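Local coordinates for carbon monoxide dehydrogenase (Thermococcus sp. AM4, PDB 6T7J), which probably catalyses the reversible oxidation of carbon monoxide to carbon dioxide at its cluster C, here in a nickel-free state, passing electrons on through iron-sulfur clusters, at residues V265-N270 / I337-Q342; S321-E326 / C343-I348. All blocks are in the same frame, centred on the assembly; numbering follows the deposited sequence.

Overall arrangement
Contact 1 (265-270 with 337-342) and contact 2 (321-326 with 343-348) lie with their centres about 10 Å apart, and both reach the broken Fe4S4 cluster of the nickel-free cluster C site. Contact 1 supplies His269, whose NE2 is 2.2 Å from FE1; contact 2 supplies Cys343, whose SG binds FE4. The chain passes directly from Gln342 of contact 1 to Cys343 of contact 2, leading from the end of an inner strand into the cluster pocket. Away from the metal, His267 NE2 lies 3.0 Å from Gln325 OE1, a probable, weak hydrogen bond, and Val339 CG1 packs on Ile344 CG2 at 3.7 Å. Both contacts also touch the second subunit.

Contact 1. Residues V265-N270 / I337-Q342; sequences VVHGHN and IIVDYQ. With MSK (Broken Fe4S4 cluster), chain F.
Val265 and Val266 pair in parallel with Ile337 and Ile338, the axes of strands 265-268 and 337-339 approaching to 4.7 Å at a crossing angle of -28°. Two nearly straight bonds hold them: Ile338 N to Val265 O, and His267 N to Ile338 O at 2.9 Å. On one face of the sheet Ile337 lies alongside both Val265 and His267; Ile337 CD1, carried on a CG1 that is anti to the backbone N (chi1 177°), comes 3.6 Å from His267 CB. Beyond the strands the Asp340 carboxylate accepts the backbone amides of the turn at His269 and Asn270. His269 N meets OD1 on its syn lone pair at 3.0 Å, while Asn270 N reaches OD2 from the syn side at 2.9 Å, 34° out of the carboxylate plane. Gly268 must pass close by, its CA 3.1 Å from Asp340 OD1, and a side chain there would clash with that oxygen. Replacing Asp340 with an alanine would probably leave the amides of His269 and Asn270 without their acceptor and the metal-binding turn freer to shift. Asn270 ND2 donates to Tyr341 OH at 2.8 Å, the hydroxyl lying slightly off the amide plane. Gln342 lays CB over the His269 ring, 3.7 Å from its centroid, and OE1 above the ring's rim; OE1 is also hydrogen-bonded to Lys559. His269 NE2 binds FE1, which Cys305 also ligates. The arrangement is that of a Rossmann-like parallel sheet, strand order 3-2-1-4-5-6, whose carboxy-terminal strand ends deliver ligands to cluster C.

Contact 2. Residues S321-E326 / C343-I348; sequences SFLMQE and CIMPAI. With MSK (Broken Fe4S4 cluster), chain F.
Phe322 and Cys343 stand with their CA atoms 7.3 Å apart across two irregular turns, and the chains draw closer at Glu326 and Ile348, where the CA atoms are 5.5 Å apart. Gln325 bridges the backbones with both ends of its amide. OE1 accepts from Met345 N at 2.9 Å, the donor tilted 32° from the carbonyl plane, and NE2 donates to Cys343 O at 3.0 Å with that oxygen close to the amide plane. NE2 bonds to Phe322 O as well, approaching from above its carbonyl plane, whereas Gln325 N reaches the same oxygen from the other face. These bonds fix the rotation of the amide; a chi1 of 53° places CG between the backbone N and carbonyl carbon, and the extended chain carries the amide across the gap. Each segment leads into a helix, 325-330 or 347-352, following a strand of the same parallel Rossmann-like sheet, and the cluster pocket lies beside these turns. There Cys343 SG binds FE4, while Phe322 CB rests 3.6 Å from the cluster sulfide S4. The phenyl ring turns its edge to Cys343 O and offers one face to Met345, whose CE sits over the rim, 3.9 Å from the centroid, as a CH-pi contact. The same methyl touches Leu323 CD2 at 3.7 Å, and SD stands obliquely to the ring in a Met-aromatic contact. Farther along, Glu326 OE2 lies 3.4 Å from Ala347 CB, its carboxylate engaged in a salt bridge with Arg38. Across the subunit boundary, Met60 of the second subunit packs against Phe322, and Cys77 of that subunit against Met345.

Contact 1. Residues V265-N270 / I337-Q342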
loop_
_atom_site.group_PDB
_atom_site.type_symbol
_atom_site.label_atom_id
_atom_site.label_comp_id
_atom_site.label_asym_id
_atom_site.label_seq_id
_atom_site.Cartn_x
_atom_site.Cartn_y
_atom_site.Cartn_z
ATOM N N VAL A 265 14.859 1.266 28.383
ATOM C CA VAL A 265 13.496 1.366 27.875
ATOM C C VAL A 265 13.353 0.436 26.680
ATOM O O VAL A 265 14.245 0.368 25.827
ATOM C CB VAL A 265 13.149 2.819 27.491
ATOM C CG1 VAL A 265 11.726 2.909 26.953
ATOM C CG2 VAL A 265 13.337 3.746 28.687
ATOM N N VAL A 266 12.246 -0.305 26.627
ATOM C CA VAL A 266 11.887 -1.109 25.461
ATOM C C VAL A 266 10.673 -0.457 24.809
ATOM O O VAL A 266 9.609 -0.346 25.428
ATOM C CB VAL A 266 11.612 -2.578 25.825
ATOM C CG1 VAL A 266 12.920 -3.328 26.019
ATOM C CG2 VAL A 266 10.744 -2.692 27.069
ATOM N N HIS A 267 10.836 -0.021 23.561
ATOM C CA HIS A 267 9.851 0.799 22.871
ATOM C C HIS A 267 9.571 0.183 21.508
ATOM O O HIS A 267 10.502 -0.216 20.804
ATOM C CB HIS A 267 10.372 2.236 22.734
ATOM C CG HIS A 267 9.424 3.175 22.057
ATOM N ND1 HIS A 267 8.067 2.948 21.985
ATOM C CD2 HIS A 267 9.643 4.357 21.432
ATOM C CE1 HIS A 267 7.491 3.946 21.338
ATOM N NE2 HIS A 267 8.425 4.813 20.992
ATOM N N GLY A 268 8.296 0.086 21.143
ATOM C CA GLY A 268 7.951 -0.528 19.876
ATOM C C GLY A 268 6.732 -1.425 19.934
ATOM O O GLY A 268 5.707 -1.032 20.499
ATOM N N HIS A 269 6.820 -2.632 19.369
ATOM C CA HIS A 269 5.613 -3.438 19.208
ATOM C C HIS A 269 5.829 -4.948 19.302
ATOM O O HIS A 269 5.008 -5.647 19.902
ATOM C CB HIS A 269 4.949 -3.097 17.873
ATOM C CG HIS A 269 4.045 -1.907 17.945
ATOM N ND1 HIS A 269 4.521 -0.615 18.033
ATOM C CD2 HIS A 269 2.695 -1.811 17.962
ATOM C CE1 HIS A 269 3.503 0.224 18.094
ATOM N NE2 HIS A 269 2.383 -0.476 18.053
ATOM N N ASN A 270 6.904 -5.473 18.713
ATOM C CA ASN A 270 7.077 -6.920 18.635
ATOM C C ASN A 270 7.738 -7.447 19.902
ATOM O O ASN A 270 8.859 -7.028 20.221
ATOM C CB ASN A 270 7.904 -7.304 17.422
ATOM C CG ASN A 270 7.578 -8.695 16.922
ATOM O OD1 ASN A 270 7.317 -9.595 17.714
ATOM N ND2 ASN A 270 7.574 -8.875 15.607
ATOM N N ILE A 337 17.360 3.254 24.825
ATOM C CA ILE A 337 16.009 2.914 24.395
ATOM C C ILE A 337 16.131 1.986 23.191
ATOM O O ILE A 337 16.769 2.335 22.189
ATOM C CB ILE A 337 15.163 4.160 24.075
ATOM C CG1 ILE A 337 13.784 3.753 23.553
ATOM C CG2 ILE A 337 15.877 5.086 23.093
ATOM C CD1 ILE A 337 12.724 4.823 23.730
ATOM N N ILE A 338 15.534 0.803 23.302
ATOM C CA ILE A 338 15.651 -0.262 22.314
ATOM C C ILE A 338 14.338 -0.329 21.552
ATOM O O ILE A 338 13.288 -0.608 22.143
ATOM C CB ILE A 338 15.962 -1.614 22.977
ATOM C CG1 ILE A 338 16.939 -1.436 24.142
ATOM C CG2 ILE A 338 16.491 -2.609 21.952
ATOM C CD1 ILE A 338 18.254 -0.818 23.745
ATOM N N VAL A 339 14.392 -0.085 20.243
ATOM C CA VAL A 339 13.190 0.006 19.426
ATOM C C VAL A 339 13.253 -1.016 18.300
ATOM O O VAL A 339 14.332 -1.409 17.846
ATOM C CB VAL A 339 12.993 1.433 18.866
ATOM C CG1 VAL A 339 12.925 2.439 20.006
ATOM C CG2 VAL A 339 14.115 1.791 17.905
ATOM N N ASP A 340 12.073 -1.465 17.863
ATOM C CA ASP A 340 11.977 -2.309 16.677
ATOM C C ASP A 340 11.280 -1.552 15.550
ATOM O O ASP A 340 11.948 -1.061 14.636
ATOM C CB ASP A 340 11.263 -3.632 16.987
ATOM C CG ASP A 340 10.029 -3.456 17.855
ATOM O OD1 ASP A 340 9.468 -2.343 17.886
ATOM O OD2 ASP A 340 9.611 -4.446 18.496
ATOM N N TYR A 341 9.952 -1.434 15.598
ATOM C CA TYR A 341 9.248 -0.652 14.589
ATOM C C TYR A 341 7.907 -0.175 15.135
ATOM O O TYR A 341 7.464 -0.588 16.210
ATOM C CB TYR A 341 9.059 -1.442 13.285
ATOM C CG TYR A 341 8.564 -2.869 13.422
ATOM C CD1 TYR A 341 7.429 -3.174 14.163
ATOM C CD2 TYR A 341 9.221 -3.909 12.775
ATOM C CE1 TYR A 341 6.975 -4.477 14.271
ATOM C CE2 TYR A 341 8.775 -5.213 12.877
ATOM C CZ TYR A 341 7.653 -5.491 13.626
ATOM O OH TYR A 341 7.211 -6.789 13.726
ATOM N N GLN A 342 7.279 0.720 14.364
ATOM C CA GLN A 342 5.939 1.260 14.591
ATOM C C GLN A 342 5.895 2.267 15.736
ATOM O O GLN A 342 6.199 1.937 16.887
ATOM C CB GLN A 342 4.930 0.131 14.825
ATOM C CG GLN A 342 4.638 -0.683 13.576
ATOM C CD GLN A 342 3.783 -1.897 13.860
ATOM O OE1 GLN A 342 2.956 -1.886 14.771
ATOM N NE2 GLN A 342 3.982 -2.958 13.082
HETATM S S1 MSK F . 1.647 2.137 20.151
HETATM S S3 MSK F . -0.605 2.574 17.544
HETATM S S4 MSK F . 0.412 5.305 19.356
HETATM S S5 MSK F . -1.445 2.703 20.661
HETATM FE FE1 MSK F . 0.797 0.175 19.421
HETATM FE FE2 MSK F . 0.297 3.843 20.976
HETATM FE FE3 MSK F . -1.392 4.197 18.847
HETATM FE FE4 MSK F . 1.200 3.537 18.420
#

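Contact 2. Residues S321-E326 / C343-I348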
loop_
_atom_site.group_PDB
_atom_site.type_symbol
_atom_site.label_atom_id
_atom_site.label_comp_id
_atom_site.label_asym_id
_atom_site.label_seq_id
_atom_site.Cartn_x
_atom_site.Cartn_y
_atom_site.Cartn_z
ATOM N N SER A 321 3.109 6.374 27.514
ATOM C CA SER A 321 2.457 6.094 26.247
ATOM C C SER A 321 3.190 6.811 25.109
ATOM O O SER A 321 4.322 7.281 25.276
ATOM C CB SER A 321 0.980 6.495 26.337
ATOM O OG SER A 321 0.846 7.890 26.551
ATOM N N PHE A 322 2.534 6.906 23.952
ATOM C CA PHE A 322 3.108 7.430 22.718
ATOM C C PHE A 322 3.804 8.770 22.926
ATOM O O PHE A 322 5.039 8.844 22.907
ATOM C CB PHE A 322 2.005 7.553 21.663
ATOM C CG PHE A 322 2.478 8.086 20.343
ATOM C CD1 PHE A 322 3.506 7.466 19.656
ATOM C CD2 PHE A 322 1.882 9.203 19.783
ATOM C CE1 PHE A 322 3.940 7.957 18.439
ATOM C CE2 PHE A 322 2.307 9.696 18.567
ATOM C CZ PHE A 322 3.340 9.074 17.895
ATOM N N LEU A 323 3.022 9.822 23.169
ATOM C CA LEU A 323 3.540 11.183 23.247
ATOM C C LEU A 323 4.535 11.385 24.383
ATOM O O LEU A 323 5.095 12.476 24.533
ATOM C CB LEU A 323 2.384 12.172 23.395
ATOM C CG LEU A 323 1.663 12.476 22.084
ATOM C CD1 LEU A 323 0.470 13.383 22.324
ATOM C CD2 LEU A 323 2.628 13.095 21.087
ATOM N N MET A 324 4.772 10.350 25.186
ATOM C CA MET A 324 5.712 10.451 26.290
ATOM C C MET A 324 7.096 9.908 25.959
ATOM O O MET A 324 8.022 10.116 26.755
ATOM C CB MET A 324 5.156 9.728 27.524
ATOM C CG MET A 324 3.851 10.326 28.034
ATOM S SD MET A 324 3.079 9.364 29.349
ATOM C CE MET A 324 4.154 9.757 30.727
ATOM N N GLN A 325 7.269 9.242 24.809
ATOM C CA GLN A 325 8.564 8.637 24.502
ATOM C C GLN A 325 9.685 9.673 24.559
ATOM O O GLN A 325 10.673 9.495 25.285
ATOM C CB GLN A 325 8.524 7.937 23.137
ATOM C CG GLN A 325 8.036 8.778 21.965
ATOM C CD GLN A 325 7.885 7.963 20.695
ATOM O OE1 GLN A 325 8.874 7.603 20.054
ATOM N NE2 GLN A 325 6.646 7.661 20.328
ATOM N N GLU A 326 9.530 10.780 23.823
ATOM C CA GLU A 326 10.475 11.888 23.916
ATOM C C GLU A 326 10.729 12.271 25.365
ATOM O O GLU A 326 11.882 12.356 25.808
ATOM C CB GLU A 326 9.942 13.098 23.149
ATOM C CG GLU A 326 10.336 13.163 21.693
ATOM C CD GLU A 326 9.567 14.236 20.960
ATOM O OE1 GLU A 326 8.367 14.410 21.264
ATOM O OE2 GLU A 326 10.160 14.912 20.093
ATOM N N CYS A 343 5.520 3.506 15.402
ATOM C CA CYS A 343 5.329 4.601 16.356
ATOM C C CYS A 343 6.613 4.953 17.104
ATOM O O CYS A 343 6.569 5.481 18.218
ATOM C CB CYS A 343 4.201 4.294 17.346
ATOM S SG CYS A 343 2.617 3.870 16.579
ATOM N N ILE A 344 7.764 4.672 16.498
ATOM C CA ILE A 344 9.047 5.150 17.001
ATOM C C ILE A 344 9.289 6.511 16.358
ATOM O O ILE A 344 9.671 6.597 15.191
ATOM C CB ILE A 344 10.186 4.178 16.692
ATOM C CG1 ILE A 344 9.792 2.741 17.046
ATOM C CG2 ILE A 344 11.451 4.604 17.423
ATOM C CD1 ILE A 344 9.487 2.532 18.512
ATOM N N MET A 345 9.053 7.576 17.117
ATOM C CA MET A 345 9.309 8.922 16.626
ATOM C C MET A 345 10.767 9.041 16.200
ATOM O O MET A 345 11.660 8.767 17.012
ATOM C CB MET A 345 9.011 9.963 17.703
ATOM C CG MET A 345 7.543 10.166 18.020
ATOM S SD MET A 345 7.319 11.566 19.137
ATOM C CE MET A 345 5.593 11.384 19.582
ATOM N N PRO A 346 11.054 9.416 14.951
ATOM C CA PRO A 346 12.454 9.699 14.591
ATOM C C PRO A 346 13.080 10.751 15.487
ATOM O O PRO A 346 14.286 10.690 15.770
ATOM C CB PRO A 346 12.351 10.175 13.134
ATOM C CG PRO A 346 11.064 9.585 12.629
ATOM C CD PRO A 346 10.137 9.557 13.806
ATOM N N ALA A 347 12.270 11.692 15.980
ATOM C CA ALA A 347 12.771 12.764 16.832
ATOM C C ALA A 347 13.469 12.239 18.080
ATOM O O ALA A 347 14.324 12.934 18.642
ATOM C CB ALA A 347 11.625 13.694 17.229
ATOM N N ILE A 348 13.130 11.025 18.532
ATOM C CA ILE A 348 13.772 10.492 19.729
ATOM C C ILE A 348 15.276 10.381 19.549
ATOM O O ILE A 348 16.013 10.371 20.540
ATOM C CB ILE A 348 13.181 9.123 20.143
ATOM C CG1 ILE A 348 13.671 8.008 19.216
ATOM C CG2 ILE A 348 11.663 9.186 20.215
ATOM C CD1 ILE A 348 13.377 6.620 19.732
HETATM S S1 MSK F . 1.647 2.137 20.151
HETATM S S3 MSK F . -0.605 2.574 17.544
HETATM S S4 MSK F . 0.412 5.305 19.356
HETATM S S5 MSK F . -1.445 2.703 20.661
HETATM FE FE1 MSK F . 0.797 0.175 19.421
HETATM FE FE2 MSK F . 0.297 3.843 20.976
HETATM FE FE3 MSK F . -1.392 4.197 18.847
HETATM FE FE4 MSK F . 1.200 3.537 18.420
#